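Local coordinates for protein DOA1 (Saccharomyces cerevisiae, PDB 3ODT) that probably binds ubiquitin through its WD40 beta-propeller domain and so helps regulate the turnover of F-box proteins, at residues A[54-67]-A[76-90]. Numbering follows the deposited sequence.
Sequences VVYTGQGFLNSVCY and FGGKDTMINGVPLFA
Phe-76 CE2 lies over one face of the Tyr-56 ring, toward its rim, 3.5 Å from Tyr-56 CD2. The ring planes are inclined at 46°, an oblique pairing. With chi1 at 171°, CG points opposite the backbone N of Tyr-56, which turns a face of the ring to Phe-76 CE2. Val-86 CG1 fits at the edge of the Phe-76 ring and also approaches Tyr-56 CB. Leu-62 CD1 closes on Phe-76 CD2 at 3.9 Å. Beside this group, Val-55 CG2 meets Val-86 CG2 at 3.9 Å. Ala-90 CB rests against Val-55 O.

Behind the rings, strands 62-67 and 76-78 pair antiparallel, with Val-65 opposite Phe-76. Gly-77 O accepts two backbone bonds, from Asn-63 N at 2.8 Å and Ser-64 N at 3.1 Å. Asn-63 and Ser-64 thus both face Gly-77, a classic beta bulge. Gly-77 N returns a bond to Ser-64 O, and Lys-79 N donates to Phe-61 O at 3.0 Å. Ser-64 OG turns to Val-107 O in the next blade. Val-41, in the preceding blade, touches Val-55, Leu-62 and Phe-76.

Replacing Tyr-56 with alanine would remove the ring that meets Phe-76 CE2 and would probably open a gap between the two blades there. The contact thus joins the last strand of one propeller blade to the next blade by apolar side chains, while backbone bonds hold the hairpin within the second blade.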
ATOM      1  N   VAL A  54      13.315 -15.292   4.652  1.00  9.95           N
ATOM      2  CA  VAL A  54      13.841 -13.945   4.673  1.00  9.32           C
ATOM      3  C   VAL A  54      14.712 -13.748   3.444  1.00  9.77           C
ATOM      4  O   VAL A  54      15.712 -14.457   3.264  1.00 11.48           O
ATOM      5  CB  VAL A  54      14.678 -13.655   5.939  1.00  9.64           C
ATOM      6  CG1 VAL A  54      15.295 -12.285   5.864  1.00 13.21           C
ATOM      7  CG2 VAL A  54      13.805 -13.767   7.172  1.00 12.69           C
ATOM      8  N   VAL A  55      14.347 -12.780   2.611  1.00 10.58           N
ATOM      9  CA  VAL A  55      15.092 -12.517   1.380  1.00 10.79           C
ATOM     10  C   VAL A  55      15.972 -11.289   1.512  1.00 11.28           C
ATOM     11  O   VAL A  55      16.839 -11.061   0.674  1.00 11.00           O
ATOM     12  CB  VAL A  55      14.159 -12.403   0.155  1.00  9.58           C
ATOM     13  CG1 VAL A  55      13.477 -13.766  -0.123  1.00 11.05           C
ATOM     14  CG2 VAL A  55      13.143 -11.313   0.336  1.00 11.41           C
ATOM     15  N   TYR A  56      15.778 -10.526   2.588  1.00 10.19           N
ATOM     16  CA  TYR A  56      16.663  -9.397   2.892  1.00  8.95           C
ATOM     17  C   TYR A  56      16.568  -9.040   4.373  1.00  8.16           C
ATOM     18  O   TYR A  56      15.493  -9.026   4.941  1.00  8.99           O
ATOM     19  CB  TYR A  56      16.295  -8.149   2.050  1.00 12.59           C
ATOM     20  CG  TYR A  56      17.050  -6.895   2.487  1.00 12.10           C
ATOM     21  CD1 TYR A  56      18.249  -6.535   1.898  1.00 18.68           C
ATOM     22  CD2 TYR A  56      16.555  -6.086   3.505  1.00 13.12           C
ATOM     23  CE1 TYR A  56      18.925  -5.381   2.315  1.00 17.63           C
ATOM     24  CE2 TYR A  56      17.199  -4.947   3.908  1.00 15.70           C
ATOM     25  CZ  TYR A  56      18.379  -4.593   3.322  1.00 13.59           C
ATOM     26  OH  TYR A  56      19.024  -3.449   3.773  1.00 19.71           O
ATOM     27  N   THR A  57      17.708  -8.739   4.972  1.00 11.12           N
ATOM     28  CA  THR A  57      17.777  -8.227   6.335  1.00 11.98           C
ATOM     29  C   THR A  57      18.665  -7.009   6.383  1.00 12.25           C
ATOM     30  O   THR A  57      19.760  -6.991   5.793  1.00 15.18           O
ATOM     31  CB  THR A  57      18.390  -9.227   7.321  1.00 20.87           C
ATOM     32  OG1 THR A  57      17.732 -10.484   7.205  1.00 25.09           O
ATOM     33  CG2 THR A  57      18.208  -8.725   8.729  1.00 30.12           C
ATOM     34  N   GLY A  58      18.197  -6.013   7.141  1.00 11.59           N
ATOM     35  CA  GLY A  58      18.971  -4.825   7.479  1.00 16.38           C
ATOM     36  C   GLY A  58      18.541  -4.327   8.844  1.00 15.07           C
ATOM     37  O   GLY A  58      17.628  -4.894   9.463  1.00 15.30           O
ATOM     38  N   GLN A  59      19.196  -3.295   9.356  1.00 19.49           N
ATOM     39  CA  GLN A  59      18.827  -2.786  10.677  1.00 21.83           C
ATOM     40  C   GLN A  59      17.671  -1.788  10.641  1.00 18.71           C
ATOM     41  O   GLN A  59      16.879  -1.699  11.600  1.00 25.13           O
ATOM     42  CB  GLN A  59      20.050  -2.199  11.392  1.00 26.72           C
ATOM     43  CG  GLN A  59      20.990  -3.286  11.929  1.00 32.79           C
ATOM     44  CD  GLN A  59      20.233  -4.385  12.732  1.00 34.19           C
ATOM     45  OE1 GLN A  59      19.440  -4.084  13.627  1.00 17.65           O
ATOM     46  NE2 GLN A  59      20.479  -5.667  12.394  1.00 35.11           N
ATOM     47  N   GLY A  60      17.523  -1.060   9.543  1.00 11.45           N
ATOM     48  CA  GLY A  60      16.514  -0.021   9.531  1.00 10.45           C
ATOM     49  C   GLY A  60      15.100  -0.561   9.378  1.00  8.44           C
ATOM     50  O   GLY A  60      14.875  -1.563   8.712  1.00 10.03           O
ATOM     51  N   PHE A  61      14.154   0.155   9.959  1.00  7.67           N
ATOM     52  CA  PHE A  61      12.757  -0.195   9.854  1.00  7.39           C
ATOM     53  C   PHE A  61      12.376  -0.148   8.380  1.00  7.76           C
ATOM     54  O   PHE A  61      12.777   0.788   7.650  1.00  7.73           O
ATOM     55  CB  PHE A  61      11.889   0.813  10.602  1.00  9.00           C
ATOM     56  CG  PHE A  61      12.143   0.894  12.066  1.00 11.59           C
ATOM     57  CD1 PHE A  61      12.879  -0.074  12.741  1.00 14.25           C
ATOM     58  CD2 PHE A  61      11.632   1.967  12.789  1.00 15.71           C
ATOM     59  CE1 PHE A  61      13.098   0.035  14.109  1.00 17.72           C
ATOM     60  CE2 PHE A  61      11.851   2.067  14.150  1.00 14.47           C
ATOM     61  CZ  PHE A  61      12.582   1.097  14.807  1.00 20.84           C
ATOM     62  N   LEU A  62      11.615  -1.134   7.941  1.00  7.82           N
ATOM     63  CA  LEU A  62      11.065  -1.148   6.590  1.00  6.89           C
ATOM     64  C   LEU A  62       9.559  -0.878   6.701  1.00  9.89           C
ATOM     65  O   LEU A  62       8.841  -1.523   7.493  1.00  9.85           O
ATOM     66  CB  LEU A  62      11.352  -2.469   5.884  1.00  6.07           C
ATOM     67  CG  LEU A  62      12.826  -2.798   5.663  1.00  7.24           C
ATOM     68  CD1 LEU A  62      12.974  -4.133   4.983  1.00  8.03           C
ATOM     69  CD2 LEU A  62      13.458  -1.687   4.837  1.00  8.69           C
ATOM     70  N   ASN A  63       9.115   0.095   5.907  1.00  5.99           N
ATOM     71  CA  ASN A  63       7.757   0.630   5.947  1.00  6.72           C
ATOM     72  C   ASN A  63       6.945   0.488   4.680  1.00  5.72           C
ATOM     73  O   ASN A  63       5.729   0.645   4.698  1.00  8.24           O
ATOM     74  CB  ASN A  63       7.803   2.083   6.380  1.00  8.60           C
ATOM     75  CG  ASN A  63       8.233   2.234   7.829  1.00 10.41           C
ATOM     76  OD1 ASN A  63       7.717   1.544   8.698  1.00 12.03           O
ATOM     77  ND2 ASN A  63       9.207   3.121   8.085  1.00  9.63           N
ATOM     78  N   SER A  64       7.615   0.172   3.576  1.00  5.60           N
ATOM     79  CA  SER A  64       6.952   0.083   2.290  1.00  5.72           C
ATOM     80  C   SER A  64       7.573  -1.029   1.429  1.00  6.17           C
ATOM     81  O   SER A  64       8.783  -1.328   1.512  1.00  6.01           O
ATOM     82  CB  SER A  64       7.017   1.440   1.590  1.00  9.73           C
ATOM     83  OG  SER A  64       8.349   1.868   1.435  1.00  9.70           O
ATOM     84  N   VAL A  65       6.732  -1.591   0.571  1.00  6.42           N
ATOM     85  CA  VAL A  65       7.142  -2.631  -0.366  1.00  8.39           C
ATOM     86  C   VAL A  65       6.245  -2.545  -1.598  1.00  8.17           C
ATOM     87  O   VAL A  65       5.076  -2.115  -1.514  1.00  9.15           O
ATOM     88  CB  VAL A  65       7.020  -4.057   0.280  1.00  5.79           C
ATOM     89  CG1 VAL A  65       5.552  -4.449   0.488  1.00  8.65           C
ATOM     90  CG2 VAL A  65       7.774  -5.129  -0.505  1.00  6.97           C
ATOM     91  N   CYS A  66       6.810  -2.938  -2.741  1.00  6.27           N
ATOM     92  CA  CYS A  66       6.034  -3.178  -3.953  1.00  9.21           C
ATOM     93  C   CYS A  66       6.776  -4.211  -4.783  1.00  6.41           C
ATOM     94  O   CYS A  66       7.868  -4.666  -4.408  1.00  7.85           O
ATOM     95  CB  CYS A  66       5.764  -1.894  -4.740  1.00  9.11           C
ATOM     96  SG  CYS A  66       7.208  -1.160  -5.527  1.00  9.39           S
ATOM     97  N   TYR A  67       6.183  -4.573  -5.912  1.00  8.06           N
ATOM     98  CA  TYR A  67       6.707  -5.659  -6.718  1.00  8.39           C
ATOM     99  C   TYR A  67       6.784  -5.211  -8.179  1.00  7.44           C
ATOM    100  O   TYR A  67       5.782  -4.795  -8.763  1.00  9.04           O
ATOM    101  CB  TYR A  67       5.833  -6.905  -6.586  1.00  9.12           C
ATOM    102  CG  TYR A  67       6.283  -8.061  -7.463  1.00  7.68           C
ATOM    103  CD1 TYR A  67       7.564  -8.592  -7.340  1.00  8.15           C
ATOM    104  CD2 TYR A  67       5.423  -8.637  -8.400  1.00 10.35           C
ATOM    105  CE1 TYR A  67       7.980  -9.623  -8.117  1.00  9.58           C
ATOM    106  CE2 TYR A  67       5.841  -9.684  -9.183  1.00 11.67           C
ATOM    107  CZ  TYR A  67       7.135 -10.166  -9.047  1.00  9.17           C
ATOM    108  OH  TYR A  67       7.599 -11.212  -9.822  1.00 12.80           O
ATOM    109  N   PHE A  76      11.661  -2.182  -1.677  1.00  6.87           N
ATOM    110  CA  PHE A  76      11.301  -1.922  -0.298  1.00  7.91           C
ATOM    111  C   PHE A  76      12.078  -0.710   0.225  1.00  6.29           C
ATOM    112  O   PHE A  76      13.192  -0.406  -0.225  1.00  7.47           O
ATOM    113  CB  PHE A  76      11.554  -3.169   0.566  1.00  8.23           C
ATOM    114  CG  PHE A  76      12.916  -3.752   0.403  1.00  7.97           C
ATOM    115  CD1 PHE A  76      13.181  -4.673  -0.596  1.00  8.87           C
ATOM    116  CD2 PHE A  76      13.949  -3.381   1.242  1.00  7.76           C
ATOM    117  CE1 PHE A  76      14.432  -5.183  -0.769  1.00 11.55           C
ATOM    118  CE2 PHE A  76      15.213  -3.944   1.081  1.00 10.25           C
ATOM    119  CZ  PHE A  76      15.438  -4.841   0.080  1.00  9.60           C
ATOM    120  N   GLY A  77      11.485  -0.017   1.171  1.00  7.30           N
ATOM    121  CA  GLY A  77      12.122   1.145   1.745  1.00 10.69           C
ATOM    122  C   GLY A  77      11.597   1.437   3.137  1.00  7.02           C
ATOM    123  O   GLY A  77      10.630   0.834   3.614  1.00  7.32           O
ATOM    124  N   GLY A  78      12.282   2.355   3.795  1.00  7.58           N
ATOM    125  CA  GLY A  78      11.885   2.743   5.132  1.00 10.17           C
ATOM    126  C   GLY A  78      12.772   3.824   5.690  1.00  8.10           C
ATOM    127  O   GLY A  78      13.173   4.769   4.972  1.00  7.51           O
ATOM    128  N   LYS A  79      13.128   3.657   6.962  1.00  7.61           N
ATOM    129  CA  LYS A  79      13.721   4.753   7.722  1.00  9.80           C
ATOM    130  C   LYS A  79      15.094   5.152   7.197  1.00 11.85           C
ATOM    131  O   LYS A  79      15.517   6.292   7.393  1.00 13.51           O
ATOM    132  CB  LYS A  79      13.793   4.427   9.220  1.00 13.04           C
ATOM    133  CG  LYS A  79      12.495   4.769   9.971  1.00 32.44           C
ATOM    134  CD  LYS A  79      12.178   6.301   9.960  1.00 25.94           C
ATOM    135  CE  LYS A  79      12.917   7.075  11.042  1.00 39.10           C
ATOM    136  NZ  LYS A  79      12.468   6.645  12.410  1.00 41.58           N
ATOM    137  N   ASP A  80      15.833   4.253   6.570  1.00 10.67           N
ATOM    138  CA  ASP A  80      17.181   4.640   6.161  1.00 11.25           C
ATOM    139  C   ASP A  80      17.208   5.489   4.880  1.00 10.11           C
ATOM    140  O   ASP A  80      18.273   5.874   4.426  1.00 11.98           O
ATOM    141  CB  ASP A  80      18.137   3.441   6.144  1.00 26.38           C
ATOM    142  CG  ASP A  80      18.078   2.661   4.875  1.00 38.34           C
ATOM    143  OD1 ASP A  80      18.816   1.654   4.765  1.00 37.55           O
ATOM    144  OD2 ASP A  80      17.302   3.050   3.994  1.00 31.27           O
ATOM    145  N   THR A  81      16.034   5.775   4.320  1.00  8.64           N
ATOM    146  CA  THR A  81      15.894   6.718   3.200  1.00  9.24           C
ATOM    147  C   THR A  81      16.152   6.135   1.804  1.00  7.59           C
ATOM    148  O   THR A  81      15.982   6.818   0.795  1.00  9.61           O
ATOM    149  CB  THR A  81      16.796   7.953   3.390  1.00 10.86           C
ATOM    150  OG1 THR A  81      18.147   7.622   3.043  1.00 11.80           O
ATOM    151  CG2 THR A  81      16.748   8.434   4.831  1.00 12.61           C
HETATM  152  N   MSE A  82      16.488   4.847   1.764  0.56  9.81           N
HETATM  153  CA  MSE A  82      16.805   4.164   0.524  0.56 12.52           C
HETATM  154  C   MSE A  82      15.657   3.313   0.010  0.56  8.86           C
HETATM  155  O   MSE A  82      14.817   2.863   0.778  0.56 10.65           O
HETATM  156  CB  MSE A  82      18.006   3.230   0.750  0.56 20.36           C
HETATM  157  CG  MSE A  82      19.187   3.851   1.514  0.56 20.34           C
HETATM  158 SE   MSE A  82      19.910   5.341   0.500  0.56 18.01          SE
HETATM  159  CE  MSE A  82      21.053   6.256   1.768  0.56 21.92           C
ATOM    160  N   ILE A  83      15.634   3.081  -1.297  1.00  8.58           N
ATOM    161  CA  ILE A  83      14.757   2.060  -1.845  1.00  7.20           C
ATOM    162  C   ILE A  83      15.685   0.971  -2.398  1.00  7.77           C
ATOM    163  O   ILE A  83      16.561   1.261  -3.204  1.00 11.17           O
ATOM    164  CB  ILE A  83      13.819   2.589  -2.948  1.00  6.38           C
ATOM    165  CG1 ILE A  83      12.890   3.661  -2.387  1.00 10.40           C
ATOM    166  CG2 ILE A  83      13.018   1.419  -3.538  1.00 10.21           C
ATOM    167  CD1 ILE A  83      12.336   4.551  -3.463  1.00 10.01           C
ATOM    168  N   ASN A  84      15.545  -0.260  -1.932  1.00  7.94           N
ATOM    169  CA  ASN A  84      16.337  -1.363  -2.461  1.00  8.58           C
ATOM    170  C   ASN A  84      15.434  -2.383  -3.136  1.00  7.71           C
ATOM    171  O   ASN A  84      14.208  -2.378  -2.949  1.00  8.87           O
ATOM    172  CB  ASN A  84      17.191  -2.001  -1.360  1.00  8.67           C
ATOM    173  CG  ASN A  84      18.223  -1.047  -0.807  1.00 11.68           C
ATOM    174  OD1 ASN A  84      19.247  -0.737  -1.448  1.00 16.13           O
ATOM    175  ND2 ASN A  84      17.978  -0.584   0.391  1.00 11.96           N
ATOM    176  N   GLY A  85      16.048  -3.256  -3.916  1.00  9.86           N
ATOM    177  CA  GLY A  85      15.325  -4.304  -4.585  1.00 10.63           C
ATOM    178  C   GLY A  85      16.080  -5.599  -4.479  1.00 10.95           C
ATOM    179  O   GLY A  85      17.317  -5.635  -4.568  1.00 14.21           O
ATOM    180  N   VAL A  86      15.337  -6.672  -4.257  1.00 10.24           N
ATOM    181  CA  VAL A  86      15.917  -8.012  -4.293  1.00  9.99           C
ATOM    182  C   VAL A  86      15.067  -8.961  -5.120  1.00 10.42           C
ATOM    183  O   VAL A  86      13.845  -8.794  -5.210  1.00 11.10           O
ATOM    184  CB  VAL A  86      16.068  -8.630  -2.882  1.00 16.69           C
ATOM    185  CG1 VAL A  86      17.061  -7.826  -2.050  1.00 19.85           C
ATOM    186  CG2 VAL A  86      14.739  -8.763  -2.184  1.00 14.36           C
ATOM    187  N   PRO A  87      15.714  -9.975  -5.707  1.00 11.77           N
ATOM    188  CA  PRO A  87      14.968 -10.985  -6.454  1.00 11.03           C
ATOM    189  C   PRO A  87      14.222 -11.924  -5.514  1.00 12.71           C
ATOM    190  O   PRO A  87      14.410 -11.893  -4.306  1.00 14.22           O
ATOM    191  CB  PRO A  87      16.068 -11.734  -7.232  1.00 12.77           C
ATOM    192  CG  PRO A  87      17.303 -11.531  -6.431  1.00 19.05           C
ATOM    193  CD  PRO A  87      17.170 -10.151  -5.851  1.00 14.78           C
ATOM    194  N   LEU A  88      13.375 -12.767  -6.083  1.00 11.41           N
ATOM    195  CA  LEU A  88      12.547 -13.661  -5.298  1.00 14.25           C
ATOM    196  C   LEU A  88      13.381 -14.826  -4.763  1.00 24.16           C
ATOM    197  O   LEU A  88      12.862 -15.689  -4.092  1.00 31.17           O
ATOM    198  CB  LEU A  88      11.411 -14.183  -6.176  1.00 17.20           C
ATOM    199  CG  LEU A  88      10.496 -13.053  -6.682  1.00 13.30           C
ATOM    200  CD1 LEU A  88       9.532 -13.597  -7.717  1.00 18.42           C
ATOM    201  CD2 LEU A  88       9.722 -12.375  -5.549  1.00 12.46           C
ATOM    202  N   PHE A  89      14.670 -14.854  -5.103  1.00 21.64           N
ATOM    203  CA  PHE A  89      15.576 -15.948  -4.717  1.00 26.79           C
ATOM    204  C   PHE A  89      16.789 -15.424  -3.951  1.00 32.49           C
ATOM    205  O   PHE A  89      17.773 -16.156  -3.763  1.00 29.71           O
ATOM    206  CB  PHE A  89      16.027 -16.738  -5.949  1.00 24.46           C
ATOM    207  CG  PHE A  89      16.527 -15.878  -7.091  1.00 27.97           C
ATOM    208  CD1 PHE A  89      17.771 -15.272  -7.040  1.00 19.48           C
ATOM    209  CD2 PHE A  89      15.755 -15.699  -8.225  1.00 28.22           C
ATOM    210  CE1 PHE A  89      18.226 -14.485  -8.093  1.00 18.23           C
ATOM    211  CE2 PHE A  89      16.198 -14.915  -9.278  1.00 26.79           C
ATOM    212  CZ  PHE A  89      17.435 -14.307  -9.217  1.00 17.01           C
ATOM    213  N   ALA A  90      16.709 -14.164  -3.505  1.00 28.49           N
ATOM    214  CA  ALA A  90      17.785 -13.551  -2.712  1.00 25.15           C
ATOM    215  C   ALA A  90      17.895 -14.253  -1.370  1.00 32.79           C
ATOM    216  O   ALA A  90      16.920 -14.834  -0.890  1.00 24.49           O
ATOM    217  CB  ALA A  90      17.508 -12.039  -2.471  1.00 24.93           C
TER